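Long-range contacts in chitinase (Paenibacillus sp. FPU-7, PDB 5GZT), which probably catalyses the random endo-hydrolysis of the beta-1,4 linkages between N-acetylglucosamine units in chitin and chitodextrins: residues Y306-I311 / L364-G369; F375-L380 / V418-P423; S495-V500 / A532-V537; A454-A459 / N480-D485. All blocks are in the same frame, centred on the assembly; numbering follows the deposited sequence.

Overall arrangement
All four contacts lie in one glycosyl hydrolase family 18 domain. Interactions 1 and 4 are buried pairings of neighbouring parallel barrel strands, with centres about 14 Å apart, and both rest mainly on backbone hydrogen bonds. Interaction 3, also buried, has no hydrogen bond between its segments and depends on a histidine ring packed against a strand; it touches interaction 4 through Tyr-534 OH to Asp-485 and Thr-498 OG1 to the backbone O of Thr-483. Interaction 2 is the surface member, a salt-bridge network joining a short helix to a loop. It meets interaction 1 where the Phe-375 ring packs on Ile-311, Ile-367 and Gly-368. Chemistry shifts from ladder bonding in the barrel wall to surface charge pairing.

Interaction 1. Residues Y306-I311 / L364-G369; sequences YAFGRI and LVSIGG
Phe-308 lays one ring face against the glycines of 364-369: Gly-369 CA sits 3.8 Å from the ring centroid, 18° off the normal, a CH-pi contact, and Gly-368 O hangs 3.3 Å from Phe-308 CG on the same side. Ser-366 OG approaches the ring's edge instead, 3.5 Å from Phe-308 CD1. Ala-307 CB covers the opposite face, across the cis peptide that joins the two residues. Arg-310, its chain bent at chi2 (-65°), curls back so that NE donates to Gly-368 O at 2.8 Å, with a weak second bond from NH2. Beneath these groups runs a parallel ladder between neighbouring strands of the family 18 TIM barrel, the second of which carries the family's SxGG motif, Ser-366 to Gly-369. Tyr-306 N donates to Leu-364 O (2.9 Å, 173° at the hydrogen), Ser-366 N to Tyr-306 O, Gly-309 N to Ser-366 O (2.8 Å), and Gly-368 N to Gly-309 O (2.9 Å). Further out, Asp-405 binds Ser-366 OG, Asp-322 pairs with Arg-310 NH1, and the Trp-623 ring meets that of Phe-308.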
loop_
_atom_site.group_PDB
_atom_site.type_symbol
_atom_site.label_atom_id
_atom_site.label_comp_id
_atom_site.label_asym_id
_atom_site.label_seq_id
_atom_site.Cartn_x
_atom_site.Cartn_y
_atom_site.Cartn_z
ATOM N N TYR B 306 -7.727 0.403 -8.565
ATOM C CA TYR B 306 -8.491 1.221 -9.515
ATOM C C TYR B 306 -9.893 1.293 -8.997
ATOM O O TYR B 306 -10.585 0.278 -8.862
ATOM C CB TYR B 306 -8.452 0.664 -10.939
ATOM C CG TYR B 306 -9.045 1.594 -11.997
ATOM C CD1 TYR B 306 -8.383 2.737 -12.366
ATOM C CD2 TYR B 306 -10.252 1.318 -12.599
ATOM C CE1 TYR B 306 -8.904 3.593 -13.328
ATOM C CE2 TYR B 306 -10.775 2.145 -13.588
ATOM C CZ TYR B 306 -10.106 3.291 -13.934
ATOM O OH TYR B 306 -10.599 4.109 -14.916
ATOM N N ALA B 307 -10.297 2.520 -8.609
ATOM C CA ALA B 307 -11.539 2.742 -7.962
ATOM C C ALA B 307 -12.498 3.469 -8.936
ATOM O O ALA B 307 -12.460 4.716 -9.060
ATOM C CB ALA B 307 -11.308 3.584 -6.754
ATOM N N PHE B 308 -13.406 2.778 -9.593
ATOM C CA PHE B 308 -13.932 1.466 -9.276
ATOM C C PHE B 308 -14.490 0.815 -10.561
ATOM O O PHE B 308 -14.928 1.507 -11.567
ATOM C CB PHE B 308 -15.140 1.602 -8.367
ATOM C CG PHE B 308 -14.829 2.144 -6.982
ATOM C CD1 PHE B 308 -14.269 1.309 -6.005
ATOM C CD2 PHE B 308 -15.192 3.427 -6.625
ATOM C CE1 PHE B 308 -14.029 1.764 -4.738
ATOM C CE2 PHE B 308 -14.941 3.925 -5.360
ATOM C CZ PHE B 308 -14.356 3.105 -4.411
ATOM N N GLY B 309 -14.506 -0.510 -10.498
ATOM C CA GLY B 309 -15.416 -1.281 -11.294
ATOM C C GLY B 309 -16.779 -1.294 -10.700
ATOM O O GLY B 309 -16.948 -1.161 -9.505
ATOM N N ARG B 310 -17.788 -1.487 -11.554
ATOM C CA ARG B 310 -19.169 -1.442 -11.140
ATOM C C ARG B 310 -19.971 -2.687 -11.546
ATOM O O ARG B 310 -19.530 -3.547 -12.334
ATOM C CB ARG B 310 -19.802 -0.156 -11.651
ATOM C CG ARG B 310 -19.302 1.126 -10.961
ATOM C CD ARG B 310 -19.719 1.107 -9.506
ATOM N NE ARG B 310 -19.045 2.013 -8.591
ATOM C CZ ARG B 310 -19.447 3.251 -8.304
ATOM N NH1 ARG B 310 -20.490 3.789 -8.895
ATOM N NH2 ARG B 310 -18.800 3.949 -7.386
ATOM N N ILE B 311 -21.159 -2.774 -10.990
ATOM C CA ILE B 311 -22.019 -3.877 -11.331
ATOM C C ILE B 311 -23.217 -3.454 -12.183
ATOM O O ILE B 311 -24.073 -2.695 -11.725
ATOM C CB ILE B 311 -22.502 -4.563 -10.073
ATOM C CG1 ILE B 311 -21.267 -4.982 -9.247
ATOM C CG2 ILE B 311 -23.385 -5.768 -10.431
ATOM C CD1 ILE B 311 -21.615 -5.503 -7.886
ATOM N N LEU B 364 -4.884 -3.751 -8.618
ATOM C CA LEU B 364 -6.121 -4.480 -8.499
ATOM C C LEU B 364 -7.303 -3.674 -8.926
ATOM O O LEU B 364 -7.261 -2.455 -8.902
ATOM C CB LEU B 364 -6.356 -4.945 -7.088
ATOM C CG LEU B 364 -5.466 -6.084 -6.493
ATOM C CD1 LEU B 364 -4.037 -5.670 -6.184
ATOM C CD2 LEU B 364 -6.117 -6.570 -5.233
ATOM N N VAL B 365 -8.388 -4.355 -9.253
ATOM C CA VAL B 365 -9.604 -3.685 -9.567
ATOM C C VAL B 365 -10.360 -3.703 -8.305
ATOM O O VAL B 365 -10.495 -4.752 -7.703
ATOM C CB VAL B 365 -10.461 -4.321 -10.701
ATOM C CG1 VAL B 365 -10.732 -5.811 -10.497
ATOM C CG2 VAL B 365 -11.825 -3.618 -10.767
ATOM N N SER B 366 -10.900 -2.543 -7.906
ATOM C CA SER B 366 -11.751 -2.481 -6.781
ATOM C C SER B 366 -13.180 -2.324 -7.263
ATOM O O SER B 366 -13.504 -1.430 -8.030
ATOM C CB SER B 366 -11.301 -1.330 -5.826
ATOM O OG SER B 366 -12.226 -1.227 -4.774
ATOM N N ILE B 367 -14.065 -3.166 -6.768
ATOM C CA ILE B 367 -15.386 -3.225 -7.329
ATOM C C ILE B 367 -16.318 -2.733 -6.360
ATOM O O ILE B 367 -16.338 -3.291 -5.311
ATOM C CB ILE B 367 -15.765 -4.707 -7.693
ATOM C CG1 ILE B 367 -14.724 -5.249 -8.690
ATOM C CG2 ILE B 367 -17.184 -4.757 -8.282
ATOM C CD1 ILE B 367 -14.758 -6.735 -8.877
ATOM N N GLY B 368 -17.144 -1.736 -6.689
ATOM C CA GLY B 368 -18.162 -1.295 -5.735
ATOM C C GLY B 368 -17.963 0.188 -5.370
ATOM O O GLY B 368 -17.892 1.047 -6.286
ATOM N N GLY B 369 -17.950 0.495 -4.049
ATOM C CA GLY B 369 -17.699 1.834 -3.545
ATOM C C GLY B 369 -19.008 2.417 -3.052
ATOM O O GLY B 369 -20.051 1.749 -3.078
#

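Interaction 2. Residues F375-L380 / V418-P423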
loop_
_atom_site.group_PDB
_atom_site.type_symbol
_atom_site.label_atom_id
_atom_site.label_comp_id
_atom_site.label_asym_id
_atom_site.label_seq_id
_atom_site.Cartn_x
_atom_site.Cartn_y
_atom_site.Cartn_z
ATOM N N PHE B 375 -24.550 -5.477 -5.556
ATOM C CA PHE B 375 -24.071 -6.551 -4.712
ATOM C C PHE B 375 -25.158 -7.452 -4.069
ATOM O O PHE B 375 -24.908 -8.623 -3.977
ATOM C CB PHE B 375 -23.126 -6.064 -3.573
ATOM C CG PHE B 375 -21.717 -5.812 -4.010
ATOM C CD1 PHE B 375 -20.942 -6.822 -4.474
ATOM C CD2 PHE B 375 -21.175 -4.521 -3.969
ATOM C CE1 PHE B 375 -19.633 -6.589 -4.889
ATOM C CE2 PHE B 375 -19.908 -4.275 -4.392
ATOM C CZ PHE B 375 -19.119 -5.307 -4.853
ATOM N N SER B 376 -26.261 -6.929 -3.528
ATOM C CA SER B 376 -27.210 -7.765 -2.798
ATOM C C SER B 376 -27.739 -8.842 -3.781
ATOM O O SER B 376 -27.606 -10.084 -3.524
ATOM C CB SER B 376 -28.308 -6.925 -2.160
ATOM O OG SER B 376 -29.009 -7.679 -1.167
ATOM N N ASP B 377 -28.169 -8.370 -4.971
ATOM C CA ASP B 377 -28.570 -9.237 -6.088
ATOM C C ASP B 377 -27.460 -10.126 -6.615
ATOM O O ASP B 377 -27.691 -11.316 -6.864
ATOM C CB ASP B 377 -29.168 -8.439 -7.276
ATOM C CG ASP B 377 -30.510 -7.845 -6.960
ATOM O OD1 ASP B 377 -31.074 -8.008 -5.859
ATOM O OD2 ASP B 377 -31.033 -7.168 -7.841
ATOM N N ALA B 378 -26.264 -9.586 -6.814
ATOM C CA ALA B 378 -25.176 -10.413 -7.337
ATOM C C ALA B 378 -24.859 -11.608 -6.441
ATOM O O ALA B 378 -24.428 -12.650 -6.925
ATOM C CB ALA B 378 -23.927 -9.596 -7.558
ATOM N N ALA B 379 -25.056 -11.424 -5.143
ATOM C CA ALA B 379 -24.669 -12.406 -4.146
ATOM C C ALA B 379 -25.829 -13.334 -3.812
ATOM O O ALA B 379 -25.642 -14.244 -3.008
ATOM C CB ALA B 379 -24.168 -11.723 -2.868
ATOM N N LEU B 380 -26.997 -13.101 -4.426
ATOM C CA LEU B 380 -28.261 -13.647 -3.919
ATOM C C LEU B 380 -28.396 -15.177 -3.949
ATOM O O LEU B 380 -28.975 -15.757 -3.010
ATOM C CB LEU B 380 -29.452 -13.068 -4.705
ATOM C CG LEU B 380 -30.833 -13.310 -4.079
ATOM C CD1 LEU B 380 -30.852 -12.878 -2.619
ATOM C CD2 LEU B 380 -31.906 -12.583 -4.885
ATOM N N VAL B 418 -29.083 3.569 1.060
ATOM C CA VAL B 418 -28.274 4.078 -0.042
ATOM C C VAL B 418 -28.190 3.054 -1.166
ATOM O O VAL B 418 -28.234 3.408 -2.372
ATOM C CB VAL B 418 -26.853 4.447 0.457
ATOM C CG1 VAL B 418 -25.914 4.783 -0.701
ATOM C CG2 VAL B 418 -26.936 5.581 1.471
ATOM N N ILE B 419 -28.032 1.793 -0.757
ATOM C CA ILE B 419 -28.100 0.675 -1.650
ATOM C C ILE B 419 -29.108 -0.334 -1.113
ATOM O O ILE B 419 -29.505 -0.309 0.030
ATOM C CB ILE B 419 -26.748 -0.025 -1.878
ATOM C CG1 ILE B 419 -26.275 -0.722 -0.583
ATOM C CG2 ILE B 419 -25.725 0.976 -2.388
ATOM C CD1 ILE B 419 -25.068 -1.607 -0.708
ATOM N N LYS B 420 -29.490 -1.215 -2.012
ATOM C CA LYS B 420 -30.366 -2.316 -1.738
ATOM C C LYS B 420 -29.622 -3.312 -0.884
ATOM O O LYS B 420 -28.438 -3.622 -1.153
ATOM C CB LYS B 420 -30.740 -3.014 -3.046
ATOM C CG LYS B 420 -31.891 -3.998 -2.842
ATOM C CD LYS B 420 -31.973 -4.966 -4.005
ATOM C CE LYS B 420 -33.282 -5.756 -3.917
ATOM N NZ LYS B 420 -33.584 -6.234 -5.270
ATOM N N SER B 421 -30.310 -3.783 0.143
ATOM C CA SER B 421 -29.766 -4.796 1.057
ATOM C C SER B 421 -30.857 -5.736 1.640
ATOM O O SER B 421 -32.037 -5.366 1.741
ATOM C CB SER B 421 -29.121 -4.080 2.233
ATOM O OG SER B 421 -30.099 -3.386 3.026
ATOM N N ARG B 422 -30.414 -6.902 2.098
ATOM C CA ARG B 422 -31.257 -7.892 2.710
ATOM C C ARG B 422 -30.487 -8.624 3.813
ATOM O O ARG B 422 -29.238 -8.702 3.749
ATOM C CB ARG B 422 -31.575 -8.957 1.684
ATOM C CG ARG B 422 -32.008 -8.568 0.285
ATOM C CD ARG B 422 -31.733 -9.738 -0.672
ATOM N NE ARG B 422 -32.539 -9.672 -1.884
ATOM C CZ ARG B 422 -32.137 -9.235 -3.077
ATOM N NH1 ARG B 422 -30.889 -8.800 -3.312
ATOM N NH2 ARG B 422 -33.010 -9.228 -4.074
ATOM N N PRO B 423 -31.219 -9.277 4.741
ATOM C CA PRO B 423 -30.587 -10.114 5.764
ATOM C C PRO B 423 -29.594 -11.144 5.249
ATOM O O PRO B 423 -28.562 -11.373 5.886
ATOM C CB PRO B 423 -31.774 -10.758 6.461
ATOM C CG PRO B 423 -32.792 -9.652 6.440
ATOM C CD PRO B 423 -32.640 -9.037 5.060
HETATM O O HOH W 1 -27.026 -4.066 -3.102
#
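Asp-377, Lys-420 and Arg-422 form a surface salt-bridge network that ties the short helix 375-378 to the loop following helix 414-417. A single oxygen carries it. Asp-377 OD1 receives Arg-422 NH1 at 2.7 Å on its anti lone pair, Arg-422 NH2 at 2.9 Å nearly head-on, and Lys-420 NZ at 3.1 Å on its syn lone pair. The guanidinium thus grips one atom end-on with two nitrogens, and OD1 lies only 3° out of its plane, although the carboxylate plane is turned 44° from it. Three donors on one oxygen would probably stabilise the charged carboxylate. With Lys-420 extended beyond CG, its CE lies over one face of the guanidinium, while Leu-380 CD2 covers the other, 3.6 Å from Arg-422 NH2. At the edge, Arg-422 NH1 makes a weak bond of 3.1 Å to Ser-376 OG. A leucine in place of Arg-422 would probably leave Asp-377 with Lys-420 as its one cationic mate across this contact and the helix less firmly joined to the loop. Asp-425, at the start of helix 425-447, accepts from Ser-376 OG and from Arg-422 N. Leu-380 packs on Asn-428 of that same helix, and Phe-375 stacks on Trp-408, just beyond strand 403-407.

Interaction 3. Residues S495-V500 / A532-V537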
loop_
_atom_site.group_PDB
_atom_site.type_symbol
_atom_site.label_atom_id
_atom_site.label_comp_id
_atom_site.label_asym_id
_atom_site.label_seq_id
_atom_site.Cartn_x
_atom_site.Cartn_y
_atom_site.Cartn_z
ATOM N N SER B 495 -15.664 16.512 15.713
ATOM C CA SER B 495 -14.646 15.602 16.173
ATOM C C SER B 495 -13.715 15.253 15.050
ATOM O O SER B 495 -13.715 15.873 14.002
ATOM C CB SER B 495 -15.295 14.333 16.809
ATOM O OG SER B 495 -14.324 13.592 17.580
ATOM N N HIS B 496 -12.835 14.303 15.281
ATOM C CA HIS B 496 -11.860 13.824 14.269
ATOM C C HIS B 496 -12.470 12.776 13.439
ATOM O O HIS B 496 -13.177 11.885 13.971
ATOM C CB HIS B 496 -10.615 13.217 14.942
ATOM C CG HIS B 496 -9.952 14.143 15.897
ATOM N ND1 HIS B 496 -9.390 15.343 15.497
ATOM C CD2 HIS B 496 -9.795 14.086 17.238
ATOM C CE1 HIS B 496 -8.953 15.999 16.562
ATOM N NE2 HIS B 496 -9.150 15.240 17.633
ATOM N N HIS B 497 -12.258 12.822 12.125
ATOM C CA HIS B 497 -12.810 11.807 11.208
ATOM C C HIS B 497 -11.902 10.619 10.929
ATOM O O HIS B 497 -12.403 9.580 10.433
ATOM C CB HIS B 497 -13.329 12.469 9.898
ATOM C CG HIS B 497 -12.460 12.348 8.695
ATOM N ND1 HIS B 497 -11.628 13.364 8.246
ATOM C CD2 HIS B 497 -12.419 11.395 7.745
ATOM C CE1 HIS B 497 -11.052 12.996 7.120
ATOM N NE2 HIS B 497 -11.547 11.814 6.780
ATOM N N THR B 498 -10.598 10.762 11.189
ATOM C CA THR B 498 -9.664 9.735 10.794
ATOM C C THR B 498 -8.496 9.659 11.804
ATOM O O THR B 498 -7.390 9.318 11.477
ATOM C CB THR B 498 -9.240 9.834 9.326
ATOM O OG1 THR B 498 -8.539 8.614 8.920
ATOM C CG2 THR B 498 -8.345 11.064 9.062
ATOM N N ALA B 499 -8.810 9.908 13.069
ATOM C CA ALA B 499 -7.741 9.912 14.085
ATOM C C ALA B 499 -7.161 8.558 14.415
ATOM O O ALA B 499 -7.876 7.552 14.335
ATOM C CB ALA B 499 -8.278 10.528 15.342
ATOM N N VAL B 500 -5.895 8.548 14.812
ATOM C CA VAL B 500 -5.237 7.329 15.203
ATOM C C VAL B 500 -5.823 6.799 16.553
ATOM O O VAL B 500 -6.040 5.609 16.662
ATOM C CB VAL B 500 -3.728 7.504 15.410
ATOM C CG1 VAL B 500 -3.086 6.198 15.675
ATOM C CG2 VAL B 500 -3.051 8.074 14.204
ATOM N N ALA B 532 -6.899 9.108 5.095
ATOM C CA ALA B 532 -7.617 9.930 4.119
ATOM C C ALA B 532 -6.828 11.133 3.638
ATOM O O ALA B 532 -6.191 11.822 4.459
ATOM C CB ALA B 532 -8.915 10.386 4.728
ATOM N N PHE B 533 -6.948 11.476 2.354
ATOM C CA PHE B 533 -6.305 12.625 1.770
ATOM C C PHE B 533 -7.318 13.704 1.571
ATOM O O PHE B 533 -7.193 14.596 0.649
ATOM C CB PHE B 533 -5.578 12.287 0.468
ATOM C CG PHE B 533 -4.352 11.383 0.616
ATOM C CD1 PHE B 533 -3.965 10.784 1.786
ATOM C CD2 PHE B 533 -3.558 11.157 -0.525
ATOM C CE1 PHE B 533 -2.849 9.995 1.865
ATOM C CE2 PHE B 533 -2.440 10.348 -0.460
ATOM C CZ PHE B 533 -2.118 9.724 0.719
ATOM N N TYR B 534 -8.305 13.711 2.482
ATOM C CA TYR B 534 -9.350 14.700 2.483
ATOM C C TYR B 534 -9.831 14.932 3.910
ATOM O O TYR B 534 -9.446 14.183 4.853
ATOM C CB TYR B 534 -10.484 14.281 1.519
ATOM C CG TYR B 534 -11.248 13.094 2.070
ATOM C CD1 TYR B 534 -10.795 11.813 1.891
ATOM C CD2 TYR B 534 -12.358 13.283 2.879
ATOM C CE1 TYR B 534 -11.446 10.713 2.516
ATOM C CE2 TYR B 534 -13.028 12.198 3.461
ATOM C CZ TYR B 534 -12.549 10.914 3.273
ATOM O OH TYR B 534 -13.193 9.877 3.892
ATOM N N SER B 535 -10.545 16.026 4.107
ATOM C CA SER B 535 -11.040 16.418 5.379
ATOM C C SER B 535 -12.573 16.253 5.467
ATOM O O SER B 535 -13.256 16.217 4.419
ATOM C CB SER B 535 -10.764 17.886 5.591
ATOM O OG SER B 535 -11.345 18.671 4.570
ATOM N N ARG B 536 -13.075 16.261 6.687
ATOM C CA ARG B 536 -14.513 16.417 6.992
ATOM C C ARG B 536 -14.646 17.758 7.642
ATOM O O ARG B 536 -13.784 18.126 8.489
ATOM C CB ARG B 536 -15.045 15.313 7.920
ATOM C CG ARG B 536 -15.163 14.000 7.201
ATOM C CD ARG B 536 -16.536 13.987 6.440
ATOM N NE ARG B 536 -16.606 12.886 5.491
ATOM C CZ ARG B 536 -17.501 12.817 4.521
ATOM N NH1 ARG B 536 -18.484 13.687 4.442
ATOM N NH2 ARG B 536 -17.414 11.863 3.665
ATOM N N VAL B 537 -15.707 18.489 7.248
ATOM C CA VAL B 537 -15.930 19.865 7.546
ATOM C C VAL B 537 -17.226 20.011 8.316
ATOM O O VAL B 537 -18.202 19.298 7.984
ATOM C CB VAL B 537 -16.030 20.676 6.222
ATOM C CG1 VAL B 537 -16.215 22.124 6.477
ATOM C CG2 VAL B 537 -14.754 20.547 5.396
#
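His-497 and Arg-536 lie 6.5 Å apart at their CA atoms, Thr-498 and Ala-532 7.0 Å, and with neither hydrogen bond nor beta bridge between the segments, side chains do the joining. The His-497 ring is the centre of the contact. Its chi1 of 102° lies off the staggered positions, which suggests some torsional strain, and directs the imidazole across the strand. Arg-536 CG lies over one ring face, 3.8 Å from the centroid and 22° off the normal, a CH-pi contact; the opposite face is covered by CG2 of the adjoining Thr-498. At the edge, in the ring plane, His-497 CE1 meets Tyr-534 O at 3.0 Å. His-497 NE2 faces Ala-532 CB at 3.6 Å and Tyr-534 CE2 at 3.7 Å, the two rings inclined at 37° in neither a stack nor an edge-to-face pair. The Arg-536 chain bends at chi2 and carries its guanidinium onward, its plane nearly perpendicular to that of the imidazole. Arg-536 NE forms a salt bridge with Asp-485 OD1, which also binds Tyr-534 OH. The contact joins the loop between strand 478-481 and helix 510-519 to the passage from barrel strand 527-532 into strand 534-538, part of a five-stranded antiparallel sheet (534-538, 561-563, 578-582, 587-591, 596-598) inserted before barrel strand 619-623, consistent with the insertion domain of many family 18 chitinases.

Interaction 4. Residues A454-A459 / N480-D485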
loop_
_atom_site.group_PDB
_atom_site.type_symbol
_atom_site.label_atom_id
_atom_site.label_comp_id
_atom_site.label_asym_id
_atom_site.label_seq_id
_atom_site.Cartn_x
_atom_site.Cartn_y
_atom_site.Cartn_z
ATOM N N ALA B 454 -9.281 -9.321 -1.671
ATOM C CA ALA B 454 -9.327 -8.390 -0.526
ATOM C C ALA B 454 -10.640 -7.693 -0.510
ATOM O O ALA B 454 -11.372 -7.717 -1.507
ATOM C CB ALA B 454 -8.150 -7.387 -0.587
ATOM N N ILE B 455 -10.993 -7.135 0.635
ATOM C CA ILE B 455 -12.130 -6.272 0.734
ATOM C C ILE B 455 -11.777 -4.958 1.418
ATOM O O ILE B 455 -10.767 -4.884 2.139
ATOM C CB ILE B 455 -13.301 -6.912 1.509
ATOM C CG1 ILE B 455 -12.986 -7.111 3.000
ATOM C CG2 ILE B 455 -13.687 -8.215 0.807
ATOM C CD1 ILE B 455 -14.187 -7.546 3.815
ATOM N N ALA B 456 -12.626 -3.958 1.200
ATOM C CA ALA B 456 -12.748 -2.791 2.098
ATOM C C ALA B 456 -13.912 -2.973 3.032
ATOM O O ALA B 456 -15.023 -3.320 2.615
ATOM C CB ALA B 456 -12.892 -1.478 1.321
ATOM N N ALA B 457 -13.669 -2.709 4.316
ATOM C CA ALA B 457 -14.642 -2.942 5.369
ATOM C C ALA B 457 -14.962 -1.689 6.192
ATOM O O ALA B 457 -14.088 -0.858 6.421
ATOM C CB ALA B 457 -14.067 -3.982 6.291
ATOM N N GLY B 458 -16.171 -1.653 6.713
ATOM C CA GLY B 458 -16.646 -0.611 7.543
ATOM C C GLY B 458 -16.000 -0.662 8.884
ATOM O O GLY B 458 -15.647 -1.745 9.414
ATOM N N ALA B 459 -15.884 0.530 9.473
ATOM C CA ALA B 459 -15.312 0.655 10.797
ATOM C C ALA B 459 -16.337 0.402 11.884
ATOM O O ALA B 459 -15.981 0.071 13.023
ATOM C CB ALA B 459 -14.610 2.013 10.974
ATOM N N ASN B 480 -8.935 -4.213 4.129
ATOM C CA ASN B 480 -8.722 -2.745 4.118
ATOM C C ASN B 480 -9.712 -1.987 4.992
ATOM O O ASN B 480 -10.876 -1.829 4.609
ATOM C CB ASN B 480 -8.831 -2.235 2.709
ATOM C CG ASN B 480 -7.861 -2.892 1.796
ATOM O OD1 ASN B 480 -8.261 -3.625 0.900
ATOM N ND2 ASN B 480 -6.589 -2.613 1.971
ATOM N N LEU B 481 -9.284 -1.542 6.173
ATOM C CA LEU B 481 -10.204 -0.909 7.098
ATOM C C LEU B 481 -10.433 0.558 6.785
ATOM O O LEU B 481 -9.491 1.343 6.752
ATOM C CB LEU B 481 -9.728 -1.027 8.529
ATOM C CG LEU B 481 -9.525 -2.385 9.174
ATOM C CD1 LEU B 481 -8.767 -2.200 10.511
ATOM C CD2 LEU B 481 -10.912 -2.996 9.389
ATOM N N MET B 482 -11.683 0.912 6.609
ATOM C CA MET B 482 -12.111 2.250 6.277
ATOM C C MET B 482 -12.181 3.102 7.526
ATOM O O MET B 482 -13.231 3.545 7.944
ATOM C CB MET B 482 -13.424 2.216 5.494
ATOM C CG MET B 482 -13.165 1.707 4.077
ATOM S SD MET B 482 -14.562 1.867 2.916
ATOM C CE MET B 482 -15.682 0.787 3.721
ATOM N N THR B 483 -10.993 3.321 8.093
ATOM C CA THR B 483 -10.840 4.080 9.300
ATOM C C THR B 483 -10.790 5.616 8.972
ATOM O O THR B 483 -9.846 6.312 9.389
ATOM C CB THR B 483 -9.607 3.621 10.091
ATOM O OG1 THR B 483 -8.477 3.521 9.223
ATOM C CG2 THR B 483 -9.922 2.251 10.827
ATOM N N TYR B 484 -11.861 6.106 8.340
ATOM C CA TYR B 484 -12.053 7.503 7.988
ATOM C C TYR B 484 -13.538 7.694 7.847
ATOM O O TYR B 484 -14.292 6.709 7.982
ATOM C CB TYR B 484 -11.272 7.855 6.733
ATOM C CG TYR B 484 -11.345 6.902 5.569
ATOM C CD1 TYR B 484 -12.518 6.741 4.848
ATOM C CD2 TYR B 484 -10.219 6.184 5.162
ATOM C CE1 TYR B 484 -12.568 5.917 3.752
ATOM C CE2 TYR B 484 -10.265 5.331 4.079
ATOM C CZ TYR B 484 -11.429 5.197 3.368
ATOM O OH TYR B 484 -11.472 4.353 2.262
ATOM N N ASP B 485 -13.980 8.922 7.673
ATOM C CA ASP B 485 -15.319 9.326 7.890
ATOM C C ASP B 485 -15.908 8.833 9.201
ATOM O O ASP B 485 -17.104 8.589 9.276
ATOM C CB ASP B 485 -16.210 8.824 6.727
ATOM C CG ASP B 485 -15.707 9.308 5.380
ATOM O OD1 ASP B 485 -15.221 10.462 5.240
ATOM O OD2 ASP B 485 -15.700 8.479 4.468
HETATM O O HOH W 2 -16.009 2.996 7.771
#
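Asn-480 and Leu-481 pair with Ala-456 and Ala-457 as adjacent parallel strands of the family 18 TIM barrel, and the second strand runs out into an MxYD sequence, Met-482 to Asp-485, which, as in other family 18 chitinases, probably borders the substrate cleft. Three backbone bonds satisfy the ladder. Asn-480 N donates to Ile-455 O at 2.8 Å, Ala-457 N to Asn-480 O at 2.9 Å with 165° at the hydrogen, and Met-482 N to Ala-457 O at 3.0 Å, met almost head-on. Asn-480 O has a second, softer contact with Ala-456 CA, a CA-H...O approach of 3.3 Å. Beyond the Met-482 N bond, the backbone of 480-485 turns through consecutive inverse gamma turns centred on Met-482 and Thr-483, closed by weak bonds from Thr-483 N to Leu-481 O and from Tyr-484 N to Met-482 O. Thr-483 OG1 is bonded to Gly-530 O on the next strand. The Met-482 side chain folds back over the first strand. A bend at chi3 (-64°) returns Met-482 CE to 3.5 Å from Ala-457 O, while Met-482 SD lies 4.1 Å from Ala-456 CB; beyond, it touches Glu-409 and Tyr-410. With Met-482 cut back to alanine, a gap would probably open beside Ala-456 CB, and Ala-457 O would keep only the CB part of its apolar cover. Where direct pairing stops, one water bridges the two segments, accepting from Ala-459 N at 3.0 Å and donating to Met-482 O at 2.8 Å.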